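Local atomic coordinates of probable chaperone (Pseudomonas aeruginosa, PDB entry 4JMF), a protein that probably acts as a type III secretion chaperone of the CesT family, pairing with a second copy of itself to hold a partner protein. Residues 63-68 against 73-78; 68-73 against 101-106. One frame throughout, in Å; residues are numbered along the deposited sequence.

How the contacts relate
The two contacts sit with their centres about 12 Å apart and share the loop that runs from strand 46-53 to strand 75-78. Along the chain their segments alternate: 63-68, then 68-73, which leads into 73-78, and last 101-106. Contact 1 folds the loop back on strand 75-78, the outermost strand of this chain's antiparallel sheet, whereas contact 2 ties the turn of the same loop to helix 98-114. Ser68 and Lys73 belong to both. Loop, sheet and helix are thereby joined in one α+β unit, and both contacts touch the second subunit as well as the chain of another protein, consistent with a chaperone dimer holding its partner.

Contact 1: residues 63-68 against 73-78; sequences EQNLFS and KPILGR
Asn65 meets Leu76 through both ends of its side-chain amide. Asn65 OD1 accepts from Leu76 N at 2.7 Å, in the carbonyl plane and nearly straight (N-H...O 172°), while Asn65 ND2 donates to Leu76 O at 3.1 Å along a more bent path. With CG beside the backbone N (chi1 -68°), the amide reads the N-H and C=O of one strand residue, as a neighbouring strand might; Ile75 CG2 lies 3.3 Å from Asn65 OD1.

Gln64 turns at chi2 (64°) and brings NE2 to Pro74 O at 3.1 Å; the acceptor lies near the amide plane, but the donor stands above the plane of the proline carbonyl. The extended Lys73 chain crosses one face of this amide, with Lys73 CE 3.6 Å from Gln64 NE2, and ends where Lys73 NZ donates to Glu63 O and Leu66 O, each at 2.9 Å. Outside the two segments, the same ammonium group pairs with an acidic side chain on the chain of another protein.

Behind these bonds stands the type I turn Glu63-Leu66. Leu66 N reaches Glu63 O at 3.2 Å from the face opposite Lys73 NZ, so one carbonyl closes the turn and receives the lysine. Asn65 is further positioned by Thr60 O, which accepts from ND2, and by Trp88 of the second subunit, whose NE1 donates to Asn65 O. The arrangement is a loop folded by side-chain-to-backbone bonds onto the outermost strand of this chain's sheet, at the dimer and partner-binding surfaces of a CesT-family chaperone.

Contact 2: residues 68-73 against 101-106; sequences SQDPCK and IHHQLE
Cys72 and Gln104 bring the backbones together, their CA atoms 5.4 Å apart, where the type I turn Asp70-Lys73 faces one side of helix 98-114. The polar link is made by Asp70 and His103, whose side chains come from opposite directions. NE2 of His103 donates to Asp70 OD2 at 2.7 Å with an N-H...O angle of 163°, and uses the syn lone pair of that oxygen. Asp70 approaches the edge of the ring, close to its plane, and the carboxylate and imidazole planes are only 10° apart, nearly coplanar. Asp70 reaches it with CG anti to the backbone N (chi1 -169°).

The other oxygen works within the turn: Asp70 OD1 takes Cys72 N at 2.9 Å from above the carboxylate plane, an Asx turn. Two residues earlier, Ser68 OG accepts from Asp70 N at 3.0 Å in an ST turn, which steadies the backbone that carries the acid.

Next to this pair, Cys72 SG packs on the helix, 3.8 Å from Gln104 CA and 3.9 Å from Gln104 CB, and sits at the edge of the His103 ring, a sulfur-aromatic contact. Thus CA and the first side-chain carbons of Gln104 meet the sulfur, while its NE2 bonds to Asn89 OD1 and Leu47 O on two strands of the sheet.

With each carboxylate oxygen taking a hydrogen bond, the rotation of the Asp70 carboxylate is fixed, and its negative charge would be expected to favour a protonated His103.

Contact 1: residues 63-68 against 73-78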
ATOM      1  N   GLU B  63      13.262  -4.663  -0.767  1.00 26.58           N
ATOM      2  CA  GLU B  63      13.158  -3.814   0.410  1.00 30.85           C
ATOM      3  C   GLU B  63      12.130  -2.704   0.171  1.00 26.90           C
ATOM      4  O   GLU B  63      11.359  -2.360   1.066  1.00 27.73           O
ATOM      5  CB  GLU B  63      14.530  -3.227   0.754  1.00 30.13           C
ATOM      6  CG  GLU B  63      14.564  -2.442   2.063  1.00 35.54           C
ATOM      7  CD  GLU B  63      15.919  -1.808   2.340  1.00 41.97           C
ATOM      8  OE1 GLU B  63      16.874  -2.060   1.569  1.00 42.91           O
ATOM      9  OE2 GLU B  63      16.022  -1.051   3.330  1.00 45.67           O
ATOM     10  N   GLN B  64      12.106  -2.159  -1.040  1.00 25.06           N
ATOM     11  CA  GLN B  64      11.131  -1.123  -1.358  1.00 24.84           C
ATOM     12  C   GLN B  64       9.709  -1.666  -1.202  1.00 25.04           C
ATOM     13  O   GLN B  64       8.798  -0.942  -0.784  1.00 18.39           O
ATOM     14  CB  GLN B  64      11.346  -0.603  -2.780  1.00 26.95           C
ATOM     15  CG  GLN B  64      10.444   0.584  -3.131  1.00 24.02           C
ATOM     16  CD  GLN B  64      10.739   1.795  -2.263  1.00 23.81           C
ATOM     17  OE1 GLN B  64      11.873   2.272  -2.211  1.00 28.35           O
ATOM     18  NE2 GLN B  64       9.716   2.291  -1.561  1.00 19.54           N
ATOM     19  N   ASN B  65       9.532  -2.949  -1.511  1.00 22.17           N
ATOM     20  CA  ASN B  65       8.205  -3.565  -1.478  1.00 21.55           C
ATOM     21  C   ASN B  65       7.841  -4.258  -0.161  1.00 22.06           C
ATOM     22  O   ASN B  65       6.833  -4.979  -0.066  1.00 20.32           O
ATOM     23  CB  ASN B  65       8.027  -4.486  -2.689  1.00 22.40           C
ATOM     24  CG  ASN B  65       7.976  -3.698  -3.990  1.00 23.54           C
ATOM     25  OD1 ASN B  65       7.466  -2.578  -4.013  1.00 21.08           O
ATOM     26  ND2 ASN B  65       8.533  -4.256  -5.061  1.00 23.88           N
ATOM     27  N   LEU B  66       8.665  -4.026   0.854  1.00 20.42           N
ATOM     28  CA  LEU B  66       8.352  -4.458   2.214  1.00 22.98           C
ATOM     29  C   LEU B  66       7.675  -3.309   2.957  1.00 21.11           C
ATOM     30  O   LEU B  66       8.034  -2.136   2.778  1.00 21.19           O
ATOM     31  CB  LEU B  66       9.632  -4.843   2.957  1.00 24.73           C
ATOM     32  CG  LEU B  66       9.450  -5.435   4.351  1.00 23.71           C
ATOM     33  CD1 LEU B  66       8.565  -6.663   4.250  1.00 22.80           C
ATOM     34  CD2 LEU B  66      10.800  -5.788   4.951  1.00 29.45           C
ATOM     35  N   PHE B  67       6.690  -3.641   3.779  1.00 20.72           N
ATOM     36  CA  PHE B  67       5.988  -2.630   4.563  1.00 21.50           C
ATOM     37  C   PHE B  67       6.947  -1.944   5.545  1.00 26.02           C
ATOM     38  O   PHE B  67       7.932  -2.548   5.979  1.00 26.90           O
ATOM     39  CB  PHE B  67       4.817  -3.268   5.321  1.00 21.84           C
ATOM     40  CG  PHE B  67       5.226  -4.380   6.251  1.00 26.99           C
ATOM     41  CD1 PHE B  67       5.118  -5.715   5.856  1.00 23.85           C
ATOM     42  CD2 PHE B  67       5.710  -4.096   7.522  1.00 25.58           C
ATOM     43  CE1 PHE B  67       5.491  -6.749   6.719  1.00 27.20           C
ATOM     44  CE2 PHE B  67       6.094  -5.124   8.389  1.00 24.68           C
ATOM     45  CZ  PHE B  67       5.978  -6.448   7.985  1.00 29.60           C
ATOM     46  N   SER B  68       6.668  -0.685   5.877  1.00 22.37           N
ATOM     47  CA  SER B  68       7.320  -0.034   7.009  1.00 21.09           C
ATOM     48  C   SER B  68       6.221   0.478   7.916  1.00 21.32           C
ATOM     49  O   SER B  68       5.072   0.069   7.774  1.00 22.99           O
ATOM     50  CB  SER B  68       8.213   1.121   6.559  1.00 23.16           C
ATOM     51  OG  SER B  68       7.441   2.268   6.262  1.00 22.63           O
ATOM     52  N   LYS B  73       4.492   4.642   2.173  1.00 17.86           N
ATOM     53  CA  LYS B  73       5.735   4.176   1.529  1.00 17.54           C
ATOM     54  C   LYS B  73       5.299   3.519   0.232  1.00 19.50           C
ATOM     55  O   LYS B  73       4.413   2.657   0.241  1.00 16.28           O
ATOM     56  CB  LYS B  73       6.475   3.159   2.391  1.00 20.53           C
ATOM     57  CG  LYS B  73       7.707   2.573   1.692  1.00 20.79           C
ATOM     58  CD  LYS B  73       8.300   1.429   2.488  1.00 18.44           C
ATOM     59  CE  LYS B  73       9.552   0.886   1.785  1.00 19.25           C
ATOM     60  NZ  LYS B  73      10.195  -0.217   2.555  1.00 20.32           N
ATOM     61  N   PRO B  74       5.867   3.961  -0.897  1.00 17.05           N
ATOM     62  CA  PRO B  74       5.333   3.464  -2.168  1.00 18.95           C
ATOM     63  C   PRO B  74       5.818   2.062  -2.518  1.00 20.45           C
ATOM     64  O   PRO B  74       6.769   1.536  -1.929  1.00 18.48           O
ATOM     65  CB  PRO B  74       5.855   4.480  -3.193  1.00 15.30           C
ATOM     66  CG  PRO B  74       7.095   5.027  -2.566  1.00 18.47           C
ATOM     67  CD  PRO B  74       6.919   4.973  -1.082  1.00 16.23           C
ATOM     68  N   ILE B  75       5.142   1.473  -3.498  1.00 22.10           N
ATOM     69  CA  ILE B  75       5.379   0.109  -3.919  1.00 18.81           C
ATOM     70  C   ILE B  75       5.874   0.191  -5.360  1.00 21.47           C
ATOM     71  O   ILE B  75       5.445   1.074  -6.099  1.00 21.41           O
ATOM     72  CB  ILE B  75       4.048  -0.663  -3.895  1.00 19.78           C
ATOM     73  CG1 ILE B  75       3.403  -0.561  -2.518  1.00 23.51           C
ATOM     74  CG2 ILE B  75       4.223  -2.118  -4.326  1.00 19.20           C
ATOM     75  CD1 ILE B  75       4.291  -1.004  -1.428  1.00 28.11           C
ATOM     76  N   LEU B  76       6.767  -0.708  -5.771  1.00 19.46           N
ATOM     77  CA  LEU B  76       7.246  -0.697  -7.154  1.00 22.93           C
ATOM     78  C   LEU B  76       6.787  -1.957  -7.877  1.00 22.88           C
ATOM     79  O   LEU B  76       7.220  -3.063  -7.551  1.00 18.57           O
ATOM     80  CB  LEU B  76       8.772  -0.582  -7.210  1.00 22.52           C
ATOM     81  CG  LEU B  76       9.389  -0.487  -8.606  1.00 25.20           C
ATOM     82  CD1 LEU B  76       8.693   0.611  -9.386  1.00 26.54           C
ATOM     83  CD2 LEU B  76      10.868  -0.191  -8.525  1.00 27.19           C
ATOM     84  N   GLY B  77       5.902  -1.792  -8.849  1.00 19.57           N
ATOM     85  CA  GLY B  77       5.318  -2.932  -9.532  1.00 21.52           C
ATOM     86  C   GLY B  77       5.373  -2.741 -11.035  1.00 22.33           C
ATOM     87  O   GLY B  77       5.930  -1.749 -11.531  1.00 20.52           O
ATOM     88  N   ARG B  78       4.794  -3.671 -11.780  1.00 22.53           N
ATOM     89  CA  ARG B  78       4.941  -3.591 -13.224  1.00 24.01           C
ATOM     90  C   ARG B  78       3.765  -4.201 -13.964  1.00 18.88           C
ATOM     91  O   ARG B  78       3.336  -5.312 -13.669  1.00 25.35           O
ATOM     92  CB  ARG B  78       6.267  -4.235 -13.631  1.00 21.84           C
ATOM     93  CG  ARG B  78       6.527  -4.248 -15.112  1.00 23.14           C
ATOM     94  CD  ARG B  78       7.842  -4.943 -15.382  1.00 24.23           C
ATOM     95  NE  ARG B  78       8.371  -4.584 -16.692  1.00 27.80           N
ATOM     96  CZ  ARG B  78       9.554  -4.977 -17.155  1.00 32.81           C
ATOM     97  NH1 ARG B  78      10.331  -5.765 -16.418  1.00 26.51           N
ATOM     98  NH2 ARG B  78       9.960  -4.584 -18.356  1.00 32.32           N
TER

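Contact 2: residues 68-73 against 101-106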
ATOM      1  N   SER B  68       6.668  -0.685   5.877  1.00 22.37           N
ATOM      2  CA  SER B  68       7.320  -0.034   7.009  1.00 21.09           C
ATOM      3  C   SER B  68       6.221   0.478   7.916  1.00 21.32           C
ATOM      4  O   SER B  68       5.072   0.069   7.774  1.00 22.99           O
ATOM      5  CB  SER B  68       8.213   1.121   6.559  1.00 23.16           C
ATOM      6  OG  SER B  68       7.441   2.268   6.262  1.00 22.63           O
ATOM      7  N   GLN B  69       6.554   1.383   8.832  1.00 24.27           N
ATOM      8  CA  GLN B  69       5.534   1.965   9.708  1.00 25.02           C
ATOM      9  C   GLN B  69       4.680   3.010   8.986  1.00 23.43           C
ATOM     10  O   GLN B  69       3.631   3.413   9.499  1.00 21.16           O
ATOM     11  CB  GLN B  69       6.170   2.583  10.961  1.00 23.33           C
ATOM     12  CG  GLN B  69       6.730   3.986  10.763  1.00 28.47           C
ATOM     13  CD  GLN B  69       7.994   4.019   9.912  1.00 28.88           C
ATOM     14  OE1 GLN B  69       8.601   2.986   9.622  1.00 27.76           O
ATOM     15  NE2 GLN B  69       8.384   5.219   9.489  1.00 36.10           N
ATOM     16  N   ASP B  70       5.114   3.432   7.799  1.00 22.03           N
ATOM     17  CA  ASP B  70       4.401   4.483   7.054  1.00 23.26           C
ATOM     18  C   ASP B  70       3.643   3.885   5.879  1.00 19.56           C
ATOM     19  O   ASP B  70       4.259   3.461   4.900  1.00 20.72           O
ATOM     20  CB  ASP B  70       5.404   5.523   6.525  1.00 20.46           C
ATOM     21  CG  ASP B  70       4.727   6.771   5.976  1.00 24.22           C
ATOM     22  OD1 ASP B  70       3.540   6.699   5.571  1.00 19.41           O
ATOM     23  OD2 ASP B  70       5.388   7.837   5.949  1.00 26.46           O
ATOM     24  N   PRO B  71       2.302   3.870   5.954  1.00 22.35           N
ATOM     25  CA  PRO B  71       1.475   3.302   4.876  1.00 20.79           C
ATOM     26  C   PRO B  71       1.636   3.999   3.519  1.00 20.65           C
ATOM     27  O   PRO B  71       1.252   3.403   2.496  1.00 22.13           O
ATOM     28  CB  PRO B  71       0.038   3.500   5.389  1.00 24.18           C
ATOM     29  CG  PRO B  71       0.187   3.620   6.887  1.00 25.07           C
ATOM     30  CD  PRO B  71       1.482   4.361   7.077  1.00 21.12           C
ATOM     31  N   CYS B  72       2.194   5.211   3.490  1.00 16.15           N
ATOM     32  CA  CYS B  72       2.398   5.899   2.215  1.00 19.27           C
ATOM     33  C   CYS B  72       3.717   5.526   1.545  1.00 17.47           C
ATOM     34  O   CYS B  72       4.045   6.062   0.477  1.00 15.76           O
ATOM     35  CB  CYS B  72       2.329   7.418   2.395  1.00 17.53           C
ATOM     36  SG  CYS B  72       0.686   8.007   2.879  1.00 21.51           S
ATOM     37  N   LYS B  73       4.492   4.642   2.173  1.00 17.86           N
ATOM     38  CA  LYS B  73       5.735   4.176   1.529  1.00 17.54           C
ATOM     39  C   LYS B  73       5.299   3.519   0.232  1.00 19.50           C
ATOM     40  O   LYS B  73       4.413   2.657   0.241  1.00 16.28           O
ATOM     41  CB  LYS B  73       6.475   3.159   2.391  1.00 20.53           C
ATOM     42  CG  LYS B  73       7.707   2.573   1.692  1.00 20.79           C
ATOM     43  CD  LYS B  73       8.300   1.429   2.488  1.00 18.44           C
ATOM     44  CE  LYS B  73       9.552   0.886   1.785  1.00 19.25           C
ATOM     45  NZ  LYS B  73      10.195  -0.217   2.555  1.00 20.32           N
ATOM     46  N   ILE B 101      -2.448  14.278   2.611  1.00 19.44           N
ATOM     47  CA  ILE B 101      -2.345  14.154   1.162  1.00 20.58           C
ATOM     48  C   ILE B 101      -0.987  14.676   0.684  1.00 21.51           C
ATOM     49  O   ILE B 101      -0.331  14.057  -0.169  1.00 19.27           O
ATOM     50  CB  ILE B 101      -3.571  14.763   0.417  1.00 19.29           C
ATOM     51  CG1 ILE B 101      -3.594  14.333  -1.050  1.00 20.32           C
ATOM     52  CG2 ILE B 101      -3.614  16.291   0.512  1.00 18.55           C
ATOM     53  CD1 ILE B 101      -4.896  14.734  -1.773  1.00 16.61           C
ATOM     54  N   HIS B 102      -0.539  15.774   1.291  1.00 19.23           N
ATOM     55  CA  HIS B 102       0.796  16.303   1.037  1.00 18.88           C
ATOM     56  C   HIS B 102       1.829  15.220   1.356  1.00 20.20           C
ATOM     57  O   HIS B 102       2.733  14.952   0.564  1.00 19.02           O
ATOM     58  CB  HIS B 102       1.021  17.559   1.889  1.00 20.58           C
ATOM     59  CG  HIS B 102       2.347  18.226   1.671  1.00 23.66           C
ATOM     60  ND1 HIS B 102       3.455  17.949   2.445  1.00 21.24           N
ATOM     61  CD2 HIS B 102       2.732  19.181   0.790  1.00 23.46           C
ATOM     62  CE1 HIS B 102       4.469  18.692   2.038  1.00 24.36           C
ATOM     63  NE2 HIS B 102       4.058  19.447   1.034  1.00 23.61           N
ATOM     64  N   HIS B 103       1.681  14.585   2.512  1.00 20.43           N
ATOM     65  CA  HIS B 103       2.598  13.521   2.924  1.00 19.89           C
ATOM     66  C   HIS B 103       2.626  12.354   1.932  1.00 20.64           C
ATOM     67  O   HIS B 103       3.699  11.806   1.637  1.00 19.75           O
ATOM     68  CB  HIS B 103       2.241  13.025   4.327  1.00 18.46           C
ATOM     69  CG  HIS B 103       3.205  12.025   4.880  1.00 21.95           C
ATOM     70  ND1 HIS B 103       4.419  12.381   5.425  1.00 22.28           N
ATOM     71  CD2 HIS B 103       3.136  10.673   4.968  1.00 24.02           C
ATOM     72  CE1 HIS B 103       5.055  11.296   5.835  1.00 23.49           C
ATOM     73  NE2 HIS B 103       4.301  10.246   5.566  1.00 21.59           N
ATOM     74  N   GLN B 104       1.460  11.968   1.416  1.00 19.88           N
ATOM     75  CA  GLN B 104       1.398  10.866   0.449  1.00 17.25           C
ATOM     76  C   GLN B 104       2.247  11.150  -0.776  1.00 18.48           C
ATOM     77  O   GLN B 104       3.009  10.291  -1.232  1.00 14.81           O
ATOM     78  CB  GLN B 104      -0.038  10.576   0.007  1.00 16.56           C
ATOM     79  CG  GLN B 104      -0.148   9.320  -0.868  1.00 15.02           C
ATOM     80  CD  GLN B 104      -1.560   9.057  -1.366  1.00 19.02           C
ATOM     81  OE1 GLN B 104      -2.520   9.697  -0.920  1.00 15.94           O
ATOM     82  NE2 GLN B 104      -1.699   8.098  -2.297  1.00 16.64           N
ATOM     83  N   LEU B 105       2.112  12.349  -1.328  1.00 16.92           N
ATOM     84  CA  LEU B 105       2.880  12.696  -2.516  1.00 16.17           C
ATOM     85  C   LEU B 105       4.370  12.761  -2.182  1.00 21.55           C
ATOM     86  O   LEU B 105       5.214  12.311  -2.966  1.00 19.22           O
ATOM     87  CB  LEU B 105       2.393  14.023  -3.114  1.00 18.17           C
ATOM     88  CG  LEU B 105       3.129  14.535  -4.359  1.00 21.14           C
ATOM     89  CD1 LEU B 105       2.999  13.541  -5.530  1.00 16.00           C
ATOM     90  CD2 LEU B 105       2.596  15.916  -4.771  1.00 18.13           C
ATOM     91  N   GLU B 106       4.689  13.303  -1.011  1.00 19.44           N
ATOM     92  CA  GLU B 106       6.080  13.484  -0.627  1.00 22.75           C
ATOM     93  C   GLU B 106       6.795  12.153  -0.497  1.00 21.38           C
ATOM     94  O   GLU B 106       7.940  12.021  -0.939  1.00 20.56           O
ATOM     95  CB  GLU B 106       6.175  14.251   0.693  1.00 23.99           C
ATOM     96  CG  GLU B 106       7.589  14.722   1.031  1.00 21.75           C
ATOM     97  CD  GLU B 106       7.570  15.995   1.858  1.00 25.20           C
ATOM     98  OE1 GLU B 106       7.231  15.928   3.066  1.00 24.61           O
ATOM     99  OE2 GLU B 106       7.886  17.068   1.289  1.00 27.36           O
TER